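Local coordinates for ATP-citrate lyase beta-subunit (Chlorobium limicola, PDB 6HXJ), which probably catalyses, as part of ATP-citrate lyase, the ATP- and CoA-dependent conversion of citrate to acetyl-CoA and oxaloacetate, at residues Ala302-Ile307 with Asn337-Ser342; Ile313-Val318 with Lys352-Arg357; Ala330-Ile335 with Gln364-Ile369. One frame throughout, in Å; residues are numbered along the deposited sequence.

Contact 1: Ala302-Ile307 with Asn337-Ser342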
# COMPACT_ATOMS: atom_id res chain seq x y z
N ALA A 302 41.77 10.25 26.80
CA ALA A 302 42.62 9.15 27.23
C ALA A 302 44.06 9.64 27.37
O ALA A 302 44.72 9.38 28.40
CB ALA A 302 42.53 8.01 26.22
N LEU A 303 44.52 10.43 26.36
CA LEU A 303 45.87 11.02 26.31
C LEU A 303 46.09 12.04 27.41
O LEU A 303 47.12 11.99 28.09
CB LEU A 303 46.16 11.61 24.92
CG LEU A 303 47.65 11.96 24.59
CD1 LEU A 303 48.63 10.84 25.01
CD2 LEU A 303 47.83 12.22 23.12
N THR A 304 45.10 12.95 27.61
CA THR A 304 45.10 13.99 28.65
C THR A 304 45.25 13.33 30.01
O THR A 304 46.13 13.73 30.75
CB THR A 304 43.82 14.86 28.57
OG1 THR A 304 43.69 15.39 27.26
CG2 THR A 304 43.80 15.99 29.59
N GLU A 305 44.41 12.32 30.30
CA GLU A 305 44.38 11.57 31.55
C GLU A 305 45.75 10.97 31.90
O GLU A 305 46.24 11.20 33.01
CB GLU A 305 43.25 10.54 31.54
CG GLU A 305 41.93 11.21 31.85
CD GLU A 305 40.68 10.35 31.81
OE1 GLU A 305 40.76 9.14 32.15
OE2 GLU A 305 39.60 10.90 31.48
N THR A 306 46.40 10.32 30.91
CA THR A 306 47.73 9.72 31.03
C THR A 306 48.79 10.76 31.45
O THR A 306 49.60 10.49 32.34
CB THR A 306 48.10 9.07 29.66
OG1 THR A 306 47.05 8.22 29.20
CG2 THR A 306 49.41 8.29 29.70
N ILE A 307 48.76 11.95 30.80
CA ILE A 307 49.69 13.06 31.03
C ILE A 307 49.56 13.62 32.46
O ILE A 307 50.56 13.92 33.10
CB ILE A 307 49.56 14.13 29.91
CG1 ILE A 307 50.12 13.53 28.61
CG2 ILE A 307 50.31 15.44 30.24
CD1 ILE A 307 49.54 14.05 27.40
N ASN A 337 37.45 17.34 29.58
CA ASN A 337 36.91 16.17 30.28
C ASN A 337 37.99 15.40 31.05
O ASN A 337 37.81 15.15 32.25
CB ASN A 337 36.11 15.29 29.33
CG ASN A 337 34.73 15.86 29.18
OD1 ASN A 337 34.00 16.03 30.18
ND2 ASN A 337 34.39 16.27 27.96
N GLY A 338 39.13 15.18 30.41
CA GLY A 338 40.29 14.54 31.02
C GLY A 338 40.95 15.36 32.11
O GLY A 338 41.57 14.79 33.01
N PHE A 339 40.85 16.70 32.04
CA PHE A 339 41.39 17.60 33.07
C PHE A 339 40.49 17.58 34.30
O PHE A 339 40.99 17.61 35.42
CB PHE A 339 41.52 19.04 32.55
CG PHE A 339 42.81 19.38 31.84
CD1 PHE A 339 43.97 18.65 32.06
CD2 PHE A 339 42.87 20.48 31.00
CE1 PHE A 339 45.16 18.97 31.41
CE2 PHE A 339 44.07 20.81 30.35
CZ PHE A 339 45.20 20.05 30.56
N ARG A 340 39.16 17.54 34.08
CA ARG A 340 38.13 17.46 35.10
C ARG A 340 38.21 16.12 35.82
O ARG A 340 38.10 16.07 37.05
CB ARG A 340 36.75 17.64 34.45
CG ARG A 340 36.43 19.07 34.03
CD ARG A 340 34.95 19.36 34.03
NE ARG A 340 34.26 19.38 32.73
CZ ARG A 340 33.81 20.47 32.13
NH1 ARG A 340 34.08 21.68 32.63
NH2 ARG A 340 33.18 20.38 30.96
N GLU A 341 38.42 15.03 35.04
CA GLU A 341 38.56 13.66 35.54
C GLU A 341 39.80 13.51 36.44
O GLU A 341 39.76 12.91 37.50
CB GLU A 341 38.62 12.67 34.35
CG GLU A 341 38.24 11.23 34.69
CD GLU A 341 39.29 10.30 35.30
OE1 GLU A 341 40.47 10.71 35.44
OE2 GLU A 341 38.92 9.14 35.60
N SER A 342 40.89 14.11 36.00
CA SER A 342 42.17 14.09 36.69
C SER A 342 42.16 14.96 37.94
O SER A 342 42.77 14.57 38.93
CB SER A 342 43.27 14.54 35.73
OG SER A 342 43.32 13.70 34.59
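Thr304 and Glu305 press on Gly338, Phe339, Glu341 and Ser342. The methyl CG2 of Thr304 meets the Phe339 ring obliquely, 3.6 Å from Phe339 CD1. It lies trans to the backbone N, while OG1 turns back to hydrogen-bond the carbonyl of Val300 in its own helix, so a methyl rather than a hydroxyl faces the ring. Glu305 runs out extended past Gly338, its OE2 3.7 Å from Gly338 CA, and crosses Glu341. The two carboxylates stack, planes 6° apart, with 3.7 Å between Glu305 OE1 and Glu341 OE1. Such a pair of like charges may favour uptake of a proton; long, weak ion pairs from Glu305 to Arg309 and from Glu341 to Lys345 probably ease it. The helices involved, 297-309 and 328-344, are neighbours in the α/β citrate-binding region. Their short segments cross at -37° with axes 8.1 Å apart, and Glu305 CA comes within 5.1 Å of Gly338 CA. On the side toward Glu305, the carbonyl O of Gly338 takes both the amide and the hydroxyl of Ser342, the latter with OG 2.6 Å from Gly338 O. That grip holds Ser342 OG beside Glu305, 4.0 Å from Glu305 CG. Farther out, Cys308 touches both Phe339 and Ser342.

Contact 2: Ile313-Val318 with Lys352-Arg357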
# COMPACT_ATOMS: atom_id res chain seq x y z
N ILE A 313 55.12 16.63 38.02
CA ILE A 313 54.99 17.57 36.91
C ILE A 313 54.52 18.93 37.44
O ILE A 313 53.58 19.00 38.23
CB ILE A 313 54.17 17.02 35.71
CG1 ILE A 313 52.70 16.73 36.07
CG2 ILE A 313 54.85 15.80 35.12
CD1 ILE A 313 51.78 16.64 34.89
N LYS A 314 55.21 20.00 37.05
CA LYS A 314 54.88 21.34 37.54
C LYS A 314 53.94 22.13 36.61
O LYS A 314 53.04 22.80 37.11
CB LYS A 314 56.15 22.15 37.88
CG LYS A 314 56.79 21.74 39.21
CD LYS A 314 58.32 21.71 39.17
CE LYS A 314 58.98 22.64 40.17
NZ LYS A 314 58.83 22.19 41.58
N HIS A 315 54.17 22.08 35.27
CA HIS A 315 53.37 22.79 34.25
C HIS A 315 52.85 21.79 33.24
O HIS A 315 53.48 20.76 33.03
CB HIS A 315 54.22 23.86 33.50
CG HIS A 315 55.00 24.75 34.40
ND1 HIS A 315 54.40 25.84 35.02
CD2 HIS A 315 56.27 24.63 34.85
CE1 HIS A 315 55.35 26.37 35.79
NE2 HIS A 315 56.49 25.69 35.71
N ILE A 316 51.73 22.13 32.57
CA ILE A 316 51.20 21.34 31.45
C ILE A 316 51.21 22.29 30.23
O ILE A 316 50.69 23.41 30.33
CB ILE A 316 49.77 20.71 31.65
CG1 ILE A 316 49.64 19.88 32.96
CG2 ILE A 316 49.34 19.85 30.42
CD1 ILE A 316 48.21 19.62 33.37
N ILE A 317 51.84 21.85 29.11
CA ILE A 317 51.88 22.64 27.89
C ILE A 317 50.89 22.05 26.90
O ILE A 317 51.16 21.02 26.28
CB ILE A 317 53.32 22.84 27.29
CG1 ILE A 317 54.34 23.39 28.32
CG2 ILE A 317 53.30 23.70 26.03
CD1 ILE A 317 54.02 24.69 29.05
N VAL A 318 49.73 22.71 26.79
CA VAL A 318 48.65 22.35 25.89
C VAL A 318 48.82 23.28 24.70
O VAL A 318 48.15 24.31 24.60
CB VAL A 318 47.25 22.44 26.56
CG1 VAL A 318 46.16 21.91 25.64
CG2 VAL A 318 47.22 21.68 27.89
N LYS A 352 50.06 24.28 37.01
CA LYS A 352 49.59 25.37 36.17
C LYS A 352 49.48 24.80 34.75
O LYS A 352 50.34 24.03 34.33
CB LYS A 352 50.57 26.57 36.21
CG LYS A 352 50.67 27.22 37.59
CD LYS A 352 51.82 28.22 37.70
CE LYS A 352 51.98 28.75 39.11
NZ LYS A 352 50.99 29.82 39.42
N ILE A 353 48.40 25.11 34.05
CA ILE A 353 48.17 24.65 32.68
C ILE A 353 48.39 25.86 31.76
O ILE A 353 47.92 26.96 32.07
CB ILE A 353 46.75 23.99 32.50
CG1 ILE A 353 46.61 22.75 33.43
CG2 ILE A 353 46.48 23.60 31.05
CD1 ILE A 353 45.21 22.23 33.67
N TRP A 354 49.14 25.66 30.65
CA TRP A 354 49.45 26.69 29.64
C TRP A 354 48.84 26.26 28.31
O TRP A 354 49.22 25.23 27.76
CB TRP A 354 50.97 26.91 29.52
CG TRP A 354 51.63 27.25 30.83
CD1 TRP A 354 52.15 26.37 31.74
CD2 TRP A 354 51.78 28.55 31.38
NE1 TRP A 354 52.65 27.06 32.82
CE2 TRP A 354 52.44 28.40 32.63
CE3 TRP A 354 51.46 29.85 30.93
CZ2 TRP A 354 52.78 29.49 33.44
CZ3 TRP A 354 51.79 30.93 31.73
CH2 TRP A 354 52.44 30.75 32.97
N VAL A 355 47.87 27.04 27.83
CA VAL A 355 47.15 26.76 26.60
C VAL A 355 47.47 27.81 25.53
O VAL A 355 47.40 29.01 25.80
CB VAL A 355 45.61 26.61 26.84
CG1 VAL A 355 44.88 26.22 25.56
CG2 VAL A 355 45.33 25.60 27.93
N ARG A 356 47.83 27.34 24.33
CA ARG A 356 48.05 28.17 23.14
C ARG A 356 47.64 27.31 21.96
O ARG A 356 48.24 26.25 21.73
CB ARG A 356 49.50 28.69 23.01
CG ARG A 356 49.69 29.75 21.92
CD ARG A 356 49.97 29.12 20.57
NE ARG A 356 50.16 30.12 19.52
CZ ARG A 356 50.13 29.86 18.22
NH1 ARG A 356 49.90 28.62 17.79
NH2 ARG A 356 50.32 30.83 17.35
N ARG A 357 46.61 27.73 21.24
CA ARG A 357 46.08 26.96 20.14
C ARG A 357 45.31 27.82 19.11
O ARG A 357 44.82 28.91 19.41
CB ARG A 357 45.19 25.83 20.71
CG ARG A 357 44.67 24.78 19.72
CD ARG A 357 45.75 23.92 19.10
NE ARG A 357 45.19 22.74 18.45
CZ ARG A 357 45.57 22.28 17.26
NH1 ARG A 357 46.53 22.89 16.57
NH2 ARG A 357 45.00 21.18 16.75
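Trp354 leans against His315, Ile316 and Ile317 of the neighbouring parallel strand. Its CB sits 3.6 Å from Ile316 O and also meets the CD1 methyl of Ile317. CG lies opposite the carbonyl carbon (chi1 -55°), which carries the indole alongside His315. The same methyl also reaches CG and CD1 obliquely, 3.7 Å from Trp354 CD1. At NE1 the ring reaches His315: ND1 of the imidazole lies in the indole plane, at its edge, 3.1 Å from Trp354 NE1. The two side chains run side by side, the imidazole plane turned 49° from that of the five-membered ring. Outside the pair of strands the Trp354 ring stacks with that of His380, and its side chain also meets Leu394 and Ala395.

On the opposite side these two strands present aliphatic side chains. Ile316 and Ile353 run alongside each other, CD1 of Ile316 3.5 Å from CG1 of Ile353, and Val318 CG2 packs 3.8 Å from Ile353 CG2. Between the two sides the main chains are joined by Ile316 N to Lys352 O, Trp354 N to Ile316 O, Val318 N to Trp354 O and Arg356 N to Val318 O. Just past the pairing, Arg357 NH1 hydrogen-bonds a citrate anion, probably from the crystallisation liquor.

These strands are the two ends of a β-α-β unit whose helix 328-344 covers the Ile316 and Val318 side; helix 391-397 covers the Trp354 side, and strands 261-266 and 378-382 flank the pair.

Contact 3: Ala330-Ile335 with Gln364-Ile369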
# COMPACT_ATOMS: atom_id res chain seq x y z
N ALA A 330 36.03 20.10 19.65
CA ALA A 330 35.92 18.66 19.93
C ALA A 330 37.11 18.16 20.72
O ALA A 330 36.94 17.59 21.78
CB ALA A 330 35.81 17.89 18.63
N THR A 331 38.32 18.41 20.22
CA THR A 331 39.55 17.98 20.89
C THR A 331 39.74 18.65 22.24
O THR A 331 40.23 17.98 23.15
CB THR A 331 40.78 18.13 20.00
OG1 THR A 331 40.82 19.41 19.41
CG2 THR A 331 40.89 17.03 18.93
N PHE A 332 39.36 19.93 22.38
CA PHE A 332 39.45 20.63 23.65
C PHE A 332 38.41 20.12 24.61
O PHE A 332 38.70 20.14 25.79
CB PHE A 332 39.39 22.16 23.53
CG PHE A 332 40.75 22.80 23.39
CD1 PHE A 332 41.84 22.08 22.90
CD2 PHE A 332 40.95 24.13 23.76
CE1 PHE A 332 43.10 22.66 22.80
CE2 PHE A 332 42.21 24.72 23.63
CZ PHE A 332 43.28 23.98 23.15
N SER A 333 37.26 19.59 24.14
CA SER A 333 36.29 18.99 25.07
C SER A 333 36.84 17.69 25.69
O SER A 333 36.63 17.45 26.89
CB SER A 333 34.93 18.77 24.38
OG SER A 333 34.85 17.54 23.69
N GLY A 334 37.58 16.92 24.90
CA GLY A 334 38.23 15.69 25.34
C GLY A 334 39.32 16.01 26.35
O GLY A 334 39.44 15.30 27.33
N ILE A 335 40.08 17.12 26.13
CA ILE A 335 41.14 17.65 27.02
C ILE A 335 40.52 18.14 28.32
O ILE A 335 41.02 17.81 29.39
CB ILE A 335 42.07 18.76 26.35
CG1 ILE A 335 42.88 18.19 25.17
CG2 ILE A 335 43.04 19.41 27.38
CD1 ILE A 335 43.59 19.22 24.30
N GLN A 364 35.26 28.84 20.23
CA GLN A 364 34.46 27.96 21.09
C GLN A 364 35.31 27.07 22.01
O GLN A 364 35.01 27.01 23.19
CB GLN A 364 33.48 27.10 20.28
CG GLN A 364 32.43 27.89 19.51
CD GLN A 364 32.71 27.88 18.03
OE1 GLN A 364 33.76 28.36 17.56
NE2 GLN A 364 31.76 27.35 17.27
N GLY A 365 36.34 26.40 21.48
CA GLY A 365 37.21 25.54 22.28
C GLY A 365 38.04 26.32 23.29
O GLY A 365 38.18 25.87 24.44
N LEU A 366 38.59 27.50 22.86
CA LEU A 366 39.40 28.36 23.74
C LEU A 366 38.56 28.96 24.86
O LEU A 366 39.05 29.08 25.97
CB LEU A 366 40.19 29.45 22.98
CG LEU A 366 41.61 29.15 22.42
CD1 LEU A 366 41.70 27.92 21.53
CD2 LEU A 366 42.16 30.35 21.71
N ALA A 367 37.29 29.32 24.56
CA ALA A 367 36.33 29.85 25.55
C ALA A 367 35.97 28.76 26.56
O ALA A 367 35.89 29.04 27.76
CB ALA A 367 35.09 30.36 24.84
N ALA A 368 35.79 27.51 26.09
CA ALA A 368 35.48 26.35 26.92
C ALA A 368 36.64 26.03 27.88
O ALA A 368 36.41 25.75 29.06
CB ALA A 368 35.18 25.16 26.05
N ILE A 369 37.88 26.15 27.41
CA ILE A 369 39.08 25.89 28.21
C ILE A 369 39.35 27.02 29.26
O ILE A 369 39.80 26.72 30.37
CB ILE A 369 40.28 25.57 27.26
CG1 ILE A 369 41.43 24.82 27.98
CG2 ILE A 369 40.82 26.75 26.48
CD1 ILE A 369 41.44 23.30 27.92
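The Phe332 ring meets the opposing helix first through its edge: Gly365 O lies in the plane of the ring, 3.3 Å from Phe332 CD2, a placement that turns the slightly positive C-H rim toward a carbonyl oxygen. The same oxygen accepts the helical bond from Ile369 N. Ile369 and Leu366 approach the ring obliquely, and both reach its CE2 corner: CG2 of Ile369 is 3.8 Å from Phe332 CE2, and CD1 of Leu366 is 3.9 Å from that same Phe332 CE2. Ile369 carries CG1 trans to its backbone N (chi1 -160°), which sets CG2 between N and the carbonyl carbon and turns it to the phenyl group. Its other branch continues away from the ring to Ile335, where CD1 of Ile369 lies 4.2 Å from Ile335 CG2.

Helices 328-344 and 362-371 belong to successive β-α units of the α/β domain, the first leading into strand 352-356 and the second following it. They run nearly parallel here, their short segments 18° apart with axes 8.8 Å from each other. Gly365 brings only backbone to the meeting point, where its CA is 5.6 Å from Phe332 CA.

Around this apolar patch, Tyr291 of strand 287-292 touches both Phe332 and Ile335, and Ile336 touches Ile369. On helix 328-344 itself, Ser333 OG hydrogen-bonds the carbonyl of Ala330, which also receives Gly334 N. One turn earlier, Asp327 accepts Ala330 N with its carboxylate and the Thr331 hydroxyl with its main-chain oxygen.

Helix 328-344 ties the three together: contacts 1 and 3 use its later and earlier parts against different neighbours, and it connects the two strands of contact 2. Contact 2 is the sheet core, the largest interface and the one sewn together by backbone bonds; the helix pairs rely on side-chain packing. Contact 1 differs from contact 3 in having a partly exposed acidic margin beside its buried part, whereas contact 3 is apolar apart from a carbonyl. Two phenylalanines of the shared helix reach the sheet: Phe339 from contact 1 packs on Ile316, Val318 and Ile353, and Phe332 from contact 3 on Val355 and Arg357. Thr304 CG2 also touches Ile335 O, joining contacts 1 and 3.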